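Aminotransferase class-III (Sphaerobacter thermophilus DSM 20745, PDB 6K8H) is a class-III aminotransferase, also called an omega-transaminase, of the pyridoxal phosphate-dependent aminotransferase superfamily. Local coordinates at residues 131-134 / 135-138. Residues are numbered along the deposited sequence; the frame is centred on the assembly and turned at random.
Sequences VMMA and IKAA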
ATOM      1  N   VAL B 131      -8.351   2.207  -3.599  1.00  5.48           N
ATOM      2  CA  VAL B 131      -9.762   2.068  -3.230  1.00  8.00           C
ATOM      3  C   VAL B 131     -10.045   2.814  -1.931  1.00  7.55           C
ATOM      4  O   VAL B 131     -11.061   3.514  -1.802  1.00  6.64           O
ATOM      5  CB  VAL B 131     -10.136   0.576  -3.119  1.00  8.74           C
ATOM      6  CG1 VAL B 131     -11.545   0.399  -2.550  1.00  5.74           C
ATOM      7  CG2 VAL B 131     -10.020  -0.104  -4.503  1.00  6.86           C
ATOM      8  N   MET B 132      -9.158   2.666  -0.944  1.00  5.59           N
ATOM      9  CA  MET B 132      -9.349   3.370   0.318  1.00  6.30           C
ATOM     10  C   MET B 132      -9.397   4.876   0.097  1.00  7.35           C
ATOM     11  O   MET B 132     -10.284   5.561   0.610  1.00  8.67           O
ATOM     12  CB  MET B 132      -8.228   3.015   1.295  1.00  5.90           C
ATOM     13  CG  MET B 132      -8.272   3.847   2.566  1.00  9.50           C
ATOM     14  SD  MET B 132      -7.027   3.315   3.768  1.00 13.83           S
ATOM     15  CE  MET B 132      -5.579   4.239   3.241  1.00  9.01           C
ATOM     16  N   MET B 133      -8.459   5.410  -0.689  1.00  7.24           N
ATOM     17  CA  MET B 133      -8.392   6.858  -0.851  1.00  8.99           C
ATOM     18  C   MET B 133      -9.546   7.371  -1.695  1.00  8.12           C
ATOM     19  O   MET B 133      -9.974   8.512  -1.509  1.00  6.67           O
ATOM     20  CB  MET B 133      -7.053   7.277  -1.457  1.00  7.64           C
ATOM     21  CG  MET B 133      -5.842   7.067  -0.535  1.00  6.08           C
ATOM     22  SD  MET B 133      -6.046   7.598   1.186  1.00  9.95           S
ATOM     23  CE  MET B 133      -6.491   9.324   0.931  1.00  6.75           C
ATOM     24  N   ALA B 134     -10.088   6.542  -2.590  1.00  6.71           N
ATOM     25  CA  ALA B 134     -11.302   6.930  -3.310  1.00  8.10           C
ATOM     26  C   ALA B 134     -12.482   7.041  -2.358  1.00  6.62           C
ATOM     27  O   ALA B 134     -13.248   8.016  -2.404  1.00  7.63           O
ATOM     28  CB  ALA B 134     -11.615   5.912  -4.410  1.00  6.54           C
ATOM     29  N   ILE B 135     -12.622   6.060  -1.467  1.00  6.32           N
ATOM     30  CA  ILE B 135     -13.683   6.113  -0.463  1.00  6.21           C
ATOM     31  C   ILE B 135     -13.533   7.345   0.415  1.00  7.45           C
ATOM     32  O   ILE B 135     -14.515   8.048   0.711  1.00 10.28           O
ATOM     33  CB  ILE B 135     -13.682   4.820   0.371  1.00  6.04           C
ATOM     34  CG1 ILE B 135     -14.271   3.684  -0.474  1.00  7.72           C
ATOM     35  CG2 ILE B 135     -14.438   5.036   1.696  1.00  6.45           C
ATOM     36  CD1 ILE B 135     -13.897   2.291   0.010  1.00 10.14           C
ATOM     37  N   LYS B 136     -12.303   7.616   0.842  1.00  7.84           N
ATOM     38  CA  LYS B 136     -12.017   8.789   1.710  1.00  6.63           C
ATOM     39  C   LYS B 136     -12.315  10.092   0.958  1.00  8.09           C
ATOM     40  O   LYS B 136     -12.884  11.002   1.553  1.00  6.79           O
ATOM     41  CB  LYS B 136     -10.595   8.685   2.259  1.00  7.73           C
ATOM     42  CG  LYS B 136     -10.415   7.596   3.307  1.00  9.74           C
ATOM     43  CD  LYS B 136      -8.985   7.251   3.624  1.00 11.60           C
ATOM     44  CE  LYS B 136      -8.122   8.447   3.948  1.00 17.17           C
ATOM     45  NZ  LYS B 136      -7.991   8.666   5.405  1.00 13.25           N
ATOM     46  N   ALA B 137     -11.958  10.156  -0.321  1.00  7.44           N
ATOM     47  CA  ALA B 137     -12.245  11.355  -1.093  1.00  7.49           C
ATOM     48  C   ALA B 137     -13.741  11.591  -1.173  1.00  9.32           C
ATOM     49  O   ALA B 137     -14.205  12.730  -1.037  1.00  6.79           O
ATOM     50  CB  ALA B 137     -11.645  11.251  -2.499  1.00  7.64           C
ATOM     51  N   ALA B 138     -14.513  10.517  -1.391  1.00  8.11           N
ATOM     52  CA  ALA B 138     -15.961  10.651  -1.483  1.00  6.69           C
ATOM     53  C   ALA B 138     -16.562  11.113  -0.165  1.00  8.52           C
ATOM     54  O   ALA B 138     -17.489  11.936  -0.150  1.00 10.48           O
ATOM     55  CB  ALA B 138     -16.590   9.329  -1.920  1.00  8.31           C
TER
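Lys136 runs its aliphatic chain beside Met132 and is crossed at an angle by Met133, both from the preceding turn of the helix. It and Met132 point the same way, and its CD rests 3.6 Å from Met132 CG. Met133 instead reaches it with the end of its chain. Bends at chi2 (-45°) and chi3 (-57°) turn the thioether toward the end of the lysine chain, bringing Met133 CE to 3.5 Å from Lys136 CE and Met133 SD to 3.6 Å from the same carbon. Unbranched, flexible methionines suit this place, since one can lie along the lysine chain and the other can bend its thioether across it. The lysine's charge is buried but not unpaired: NZ makes a salt bridge with Glu162 of the second subunit and a hydrogen bond to the backbone oxygen of Ser157 there.

A second apolar pair links Val131 to Ile135, whose side chains meet at an angle, CG1 of the valine 4.0 Å from CD1 of the isoleucine. Branched, buried and one turn apart, they offer apolar surface to Ala161 of helix 159-162.

Beneath the side chains runs the i to i+4 ladder of an alpha-helix. Ile135 N donates to Val131 O (3.0 Å, N-H...O 166°), and Lys136, Ala137 and Ala138 donate likewise to Met132, Met133 and Ala134.

These turns belong to helix 127-142, which packs on the large mixed sheet. Small Ala134 and Ala138 permit close approach to strand 251-255. Val131, its side chain about 4 Å (nearest atoms) from the bound (5-hydroxy-4,6-dimethylpyridin-3-yl)methyl dihydrogen phosphate, packs on Asp255, while Met132, Met133 and Lys136 face the second subunit.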